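Local coordinates for protein TASOR (Homo sapiens, PDB 6TL1) that acts as a component of the HUSH complex, which maintains H3K9me3-marked transcriptional silencing, this chain being the pseudo-PARP domain of TASOR, at residues A[58-63]-A[155-159]; A[133-137]-A[181-185]. All blocks are in the same frame, centred on the assembly; numbering follows the deposited sequence.

Overall arrangement
Both contacts lie in the pseudo-PARP domain of TASOR, their centres about 12 Å apart. Along the chain their segments alternate: 58-63, 133-137, 155-159, 181-185. Interaction 1 ties the end of helix 45-60 to the loop that leads into strand 159-162. Interaction 2 packs residues 133-137, on and just beyond strand 126-134 of the five-stranded antiparallel sheet, on strand 181-184 of the four-stranded mixed sheet. Strands 159-162 and 181-184 are neighbours in that mixed sheet, and the two contacts touch there. Interaction 2 is buried, about 7 Å from the chain centre, while interaction 1 lies about 19 Å out. Interaction 2 bridges the two sheets; interaction 1 fixes the helix end to the loop.

Interaction 1: residues A[58-63]-A[155-159]; sequences LKFDGR and PKHEC
Arg-63 and Glu-158 both bend at chi2 (-58° and 57°), and the two side chains meet from opposite directions. The guanidinium grips the carboxylate side-on in a two-bonded salt bridge. Arg-63 NE gives a nearly straight bond of 2.8 Å to Glu-158 OE1, which lies in the guanidinium plane. Arg-63 NH2 reaches Glu-158 OE2 at 2.7 Å, tilted from that plane. Both oxygens are met on their syn sides, but from out of the carboxylate plane, NE more so than NH2, and the two flat groups are turned 35° apart. Leu-58 lies alongside, its CD2 3.4 Å from Glu-158 OE2.

Arg-63 belongs to the Schellman motif that ends helix 45-60: its N bonds to Leu-58 O, and Gly-62, the C-prime residue with positive phi, bonds through N to Lys-59 O. Just after the helix, Asp-61 adds a second carboxylate to the network. Asp-61 OD2 forms a longer salt bridge to Arg-63 NH1, 3.5 Å away in the guanidinium plane. Asp-61 OD1 is 4.2 Å from Lys-156 NZ, beyond a salt bridge, though the opposite charges probably attract. Glu-158 OE1 also accepts a hydrogen bond from Lys-138 N, so two donors hold this oxygen of a buried glutamate.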
loop_
_atom_site.group_PDB
_atom_site.type_symbol
_atom_site.label_atom_id
_atom_site.label_comp_id
_atom_site.label_asym_id
_atom_site.label_seq_id
_atom_site.Cartn_x
_atom_site.Cartn_y
_atom_site.Cartn_z
ATOM N N LEU A 58 19.040 -3.996 -2.449
ATOM C CA LEU A 58 18.983 -2.549 -2.644
ATOM C C LEU A 58 20.200 -1.880 -2.022
ATOM O O LEU A 58 20.807 -0.989 -2.633
ATOM C CB LEU A 58 17.687 -1.974 -2.070
ATOM C CG LEU A 58 16.411 -2.269 -2.859
ATOM C CD1 LEU A 58 15.175 -1.814 -2.093
ATOM C CD2 LEU A 58 16.456 -1.615 -4.245
ATOM N N LYS A 59 20.592 -2.317 -0.821
ATOM C CA LYS A 59 21.788 -1.761 -0.192
ATOM C C LYS A 59 23.050 -2.148 -0.945
ATOM O O LYS A 59 24.003 -1.362 -1.003
ATOM C CB LYS A 59 21.886 -2.238 1.260
ATOM C CG LYS A 59 23.056 -1.633 2.033
ATOM C CD LYS A 59 23.026 -2.049 3.498
ATOM C CE LYS A 59 24.057 -1.286 4.308
ATOM N NZ LYS A 59 24.219 -1.840 5.693
ATOM N N PHE A 60 23.060 -3.329 -1.565
ATOM C CA PHE A 60 24.184 -3.696 -2.414
ATOM C C PHE A 60 24.301 -2.799 -3.639
ATOM O O PHE A 60 25.413 -2.562 -4.119
ATOM C CB PHE A 60 24.079 -5.158 -2.838
ATOM C CG PHE A 60 25.259 -5.627 -3.627
ATOM C CD1 PHE A 60 26.407 -6.075 -2.998
ATOM C CD2 PHE A 60 25.224 -5.596 -5.013
ATOM C CE1 PHE A 60 27.496 -6.497 -3.739
ATOM C CE2 PHE A 60 26.311 -6.011 -5.760
ATOM C CZ PHE A 60 27.447 -6.465 -5.124
ATOM N N ASP A 61 23.190 -2.270 -4.144
ATOM C CA ASP A 61 23.198 -1.467 -5.359
ATOM C C ASP A 61 23.347 0.010 -5.018
ATOM O O ASP A 61 23.355 0.863 -5.906
ATOM C CB ASP A 61 21.892 -1.771 -6.141
ATOM C CG ASP A 61 21.762 -1.058 -7.526
ATOM O OD1 ASP A 61 20.952 -1.562 -8.330
ATOM O OD2 ASP A 61 22.388 -0.027 -7.831
ATOM N N GLY A 62 23.611 0.329 -3.759
ATOM C CA GLY A 62 24.011 1.674 -3.443
ATOM C C GLY A 62 22.922 2.545 -2.872
ATOM O O GLY A 62 23.159 3.738 -2.675
ATOM N N ARG A 63 21.738 2.007 -2.616
ATOM C CA ARG A 63 20.685 2.835 -2.045
ATOM C C ARG A 63 21.131 3.348 -0.682
ATOM O O ARG A 63 21.891 2.692 0.035
ATOM C CB ARG A 63 19.382 2.048 -1.882
ATOM C CG ARG A 63 18.789 1.492 -3.159
ATOM C CD ARG A 63 18.489 2.554 -4.201
ATOM N NE ARG A 63 17.661 1.971 -5.247
ATOM C CZ ARG A 63 18.144 1.395 -6.344
ATOM N NH1 ARG A 63 19.452 1.342 -6.540
ATOM N NH2 ARG A 63 17.318 0.871 -7.241
ATOM N N PRO A 155 13.279 2.160 -14.682
ATOM C CA PRO A 155 14.315 1.255 -14.202
ATOM C C PRO A 155 15.144 1.906 -13.100
ATOM O O PRO A 155 15.308 3.129 -13.064
ATOM C CB PRO A 155 15.162 0.964 -15.438
ATOM C CG PRO A 155 14.205 1.211 -16.598
ATOM C CD PRO A 155 13.406 2.407 -16.142
ATOM N N LYS A 156 15.621 1.071 -12.178
ATOM C CA LYS A 156 16.537 1.467 -11.109
ATOM C C LYS A 156 15.876 2.386 -10.085
ATOM O O LYS A 156 16.562 3.079 -9.338
ATOM C CB LYS A 156 17.794 2.130 -11.684
ATOM C CG LYS A 156 18.591 1.219 -12.606
ATOM C CD LYS A 156 18.859 -0.136 -11.999
ATOM C CE LYS A 156 19.685 -1.004 -12.935
ATOM N NZ LYS A 156 19.918 -2.346 -12.324
ATOM N N HIS A 157 14.551 2.426 -10.066
ATOM C CA HIS A 157 13.766 3.094 -9.044
ATOM C C HIS A 157 12.805 2.069 -8.472
ATOM O O HIS A 157 12.466 1.088 -9.138
ATOM C CB HIS A 157 12.996 4.312 -9.601
ATOM C CG HIS A 157 13.890 5.418 -10.088
ATOM N ND1 HIS A 157 14.641 5.316 -11.239
ATOM C CD2 HIS A 157 14.164 6.640 -9.569
ATOM C CE1 HIS A 157 15.334 6.428 -11.413
ATOM N NE2 HIS A 157 15.063 7.249 -10.413
ATOM N N GLU A 158 12.387 2.272 -7.225
ATOM C CA GLU A 158 11.544 1.259 -6.603
ATOM C C GLU A 158 10.059 1.487 -6.805
ATOM O O GLU A 158 9.292 0.515 -6.753
ATOM C CB GLU A 158 11.851 1.152 -5.105
ATOM C CG GLU A 158 13.095 0.307 -4.798
ATOM C CD GLU A 158 14.355 0.806 -5.496
ATOM O OE1 GLU A 158 14.923 1.813 -5.015
ATOM O OE2 GLU A 158 14.742 0.230 -6.535
ATOM N N CYS A 159 9.618 2.728 -7.034
ATOM C CA CYS A 159 8.189 2.978 -7.168
ATOM C C CYS A 159 7.990 4.302 -7.893
ATOM O O CYS A 159 8.918 5.100 -8.036
ATOM C CB CYS A 159 7.450 3.023 -5.824
ATOM S SG CYS A 159 8.010 4.374 -4.736
#

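Interaction 2: residues A[133-137]-A[181-185]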
loop_
_atom_site.group_PDB
_atom_site.type_symbol
_atom_site.label_atom_id
_atom_site.label_comp_id
_atom_site.label_asym_id
_atom_site.label_seq_id
_atom_site.Cartn_x
_atom_site.Cartn_y
_atom_site.Cartn_z
ATOM N N LYS A 133 3.940 -3.630 4.644
ATOM C CA LYS A 133 5.196 -2.931 4.821
ATOM C C LYS A 133 5.838 -2.802 3.445
ATOM O O LYS A 133 5.713 -3.690 2.597
ATOM C CB LYS A 133 6.127 -3.638 5.807
ATOM C CG LYS A 133 6.703 -4.964 5.372
ATOM C CD LYS A 133 7.749 -5.420 6.400
ATOM C CE LYS A 133 8.301 -6.820 6.115
ATOM N NZ LYS A 133 9.182 -7.279 7.243
ATOM N N ILE A 134 6.459 -1.650 3.200
ATOM C CA ILE A 134 7.013 -1.319 1.897
ATOM C C ILE A 134 8.361 -0.660 2.111
ATOM O O ILE A 134 8.665 -0.150 3.192
ATOM C CB ILE A 134 6.106 -0.373 1.074
ATOM C CG1 ILE A 134 5.851 0.913 1.879
ATOM C CG2 ILE A 134 4.819 -1.078 0.713
ATOM C CD1 ILE A 134 5.027 1.970 1.154
ATOM N N MET A 135 9.163 -0.682 1.054
ATOM C CA MET A 135 10.341 0.167 0.933
ATOM C C MET A 135 10.157 1.019 -0.304
ATOM O O MET A 135 10.188 0.505 -1.433
ATOM C CB MET A 135 11.610 -0.671 0.843
ATOM C CG MET A 135 11.905 -1.423 2.125
ATOM S SD MET A 135 13.446 -2.340 1.990
ATOM C CE MET A 135 12.860 -3.677 0.966
ATOM N N LYS A 136 9.942 2.317 -0.098
ATOM C CA LYS A 136 9.791 3.178 -1.249
ATOM C C LYS A 136 11.106 3.320 -1.991
ATOM O O LYS A 136 11.099 3.601 -3.190
ATOM C CB LYS A 136 9.249 4.554 -0.843
ATOM C CG LYS A 136 7.908 4.520 -0.131
ATOM C CD LYS A 136 7.244 5.893 -0.183
ATOM C CE LYS A 136 7.664 6.799 0.956
ATOM N NZ LYS A 136 7.328 6.230 2.290
ATOM N N GLY A 137 12.227 3.107 -1.303
ATOM C CA GLY A 137 13.527 3.151 -1.953
ATOM C C GLY A 137 13.762 4.485 -2.634
ATOM O O GLY A 137 13.404 5.557 -2.117
ATOM N N GLN A 181 -1.522 7.537 -4.540
ATOM C CA GLN A 181 -1.119 6.145 -4.616
ATOM C C GLN A 181 0.393 6.013 -4.662
ATOM O O GLN A 181 1.121 6.941 -5.030
ATOM C CB GLN A 181 -1.712 5.462 -5.851
ATOM C CG GLN A 181 -3.204 5.472 -5.875
ATOM C CD GLN A 181 -3.776 4.440 -4.938
ATOM O OE1 GLN A 181 -3.431 3.258 -4.999
ATOM N NE2 GLN A 181 -4.624 4.897 -4.013
ATOM N N TYR A 182 0.852 4.836 -4.256
ATOM C CA TYR A 182 2.197 4.350 -4.519
ATOM C C TYR A 182 2.104 3.293 -5.614
ATOM O O TYR A 182 1.172 2.487 -5.622
ATOM C CB TYR A 182 2.815 3.730 -3.267
ATOM C CG TYR A 182 3.124 4.693 -2.138
ATOM C CD1 TYR A 182 3.731 5.912 -2.379
ATOM C CD2 TYR A 182 2.805 4.370 -0.821
ATOM C CE1 TYR A 182 4.010 6.794 -1.348
ATOM C CE2 TYR A 182 3.092 5.244 0.226
ATOM C CZ TYR A 182 3.688 6.456 -0.049
ATOM O OH TYR A 182 3.973 7.337 0.968
ATOM N N TYR A 183 3.068 3.278 -6.525
ATOM C CA TYR A 183 3.093 2.327 -7.641
ATOM C C TYR A 183 4.409 1.563 -7.594
ATOM O O TYR A 183 5.452 2.105 -7.964
ATOM C CB TYR A 183 2.915 3.066 -8.958
ATOM C CG TYR A 183 2.978 2.240 -10.230
ATOM C CD1 TYR A 183 1.939 1.394 -10.584
ATOM C CD2 TYR A 183 4.046 2.366 -11.109
ATOM C CE1 TYR A 183 1.967 0.681 -11.788
ATOM C CE2 TYR A 183 4.095 1.646 -12.311
ATOM C CZ TYR A 183 3.054 0.813 -12.635
ATOM O OH TYR A 183 3.091 0.107 -13.812
ATOM N N PHE A 184 4.360 0.324 -7.109
ATOM C CA PHE A 184 5.535 -0.507 -6.906
ATOM C C PHE A 184 5.715 -1.486 -8.060
ATOM O O PHE A 184 4.751 -2.069 -8.559
ATOM C CB PHE A 184 5.425 -1.266 -5.587
ATOM C CG PHE A 184 5.587 -0.391 -4.385
ATOM C CD1 PHE A 184 6.847 -0.125 -3.873
ATOM C CD2 PHE A 184 4.483 0.177 -3.775
ATOM C CE1 PHE A 184 7.004 0.697 -2.767
ATOM C CE2 PHE A 184 4.632 0.990 -2.663
ATOM C CZ PHE A 184 5.899 1.256 -2.170
ATOM N N TYR A 185 6.955 -1.675 -8.475
ATOM C CA TYR A 185 7.238 -2.583 -9.571
ATOM C C TYR A 185 8.653 -3.090 -9.384
ATOM O O TYR A 185 9.432 -2.548 -8.594
ATOM C CB TYR A 185 7.085 -1.886 -10.924
ATOM C CG TYR A 185 7.940 -0.653 -10.972
ATOM C CD1 TYR A 185 9.275 -0.724 -11.355
ATOM C CD2 TYR A 185 7.420 0.584 -10.617
ATOM C CE1 TYR A 185 10.066 0.402 -11.378
ATOM C CE2 TYR A 185 8.200 1.722 -10.654
ATOM C CZ TYR A 185 9.517 1.629 -11.034
ATOM O OH TYR A 185 10.301 2.758 -11.058
#
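Ile-134 and Phe-184 form the main apolar contact, their side chains crossing at about a right angle. The tip of the isoleucine, Ile-134 CD1, lies 3.5 Å from Phe-184 CZ. Ile-134 CB is almost as near, 3.6 Å from Phe-184 CZ. The CG1 branch of Ile-134 sits between the backbone N and the carbonyl carbon (chi1 57°). From there Ile-134 CD1 also reaches a second ring, 3.8 Å from Tyr-182 CD2. This one methyl therefore touches two aromatic residues that lie two apart on strand 181-184.

A lysine methylene makes a CH-pi type contact. Lys-136 CD lies over one face of the Tyr-182 ring, 3.6 Å from both CE1 and CZ of that ring. The chain is stretched at chi2 and then bends at chi3 (-87°) and chi4 (-60°). The folded end carries Lys-136 CE past the phenol, 3.7 Å from Tyr-182 OH. Lys-136 NZ makes a weak hydrogen bond to Ser-71 OG.

Backbone atoms meet the edge of the Phe-184 ring. Met-135 O lies there, near the ring plane and 3.5 Å from Phe-184 CE1. Lys-136 CA also lies at this edge.

No hydrogen bond joins the two segments, so packing links the two sheets here. Ala-73 of strand 71-77 touches both Ile-134 and Tyr-182. Strand 159-162 adds Cys-159 against Lys-136 and Phe-184. Met-135 points away from strand 181-184 and packs on Phe-51 and Arg-55 of helix 45-60.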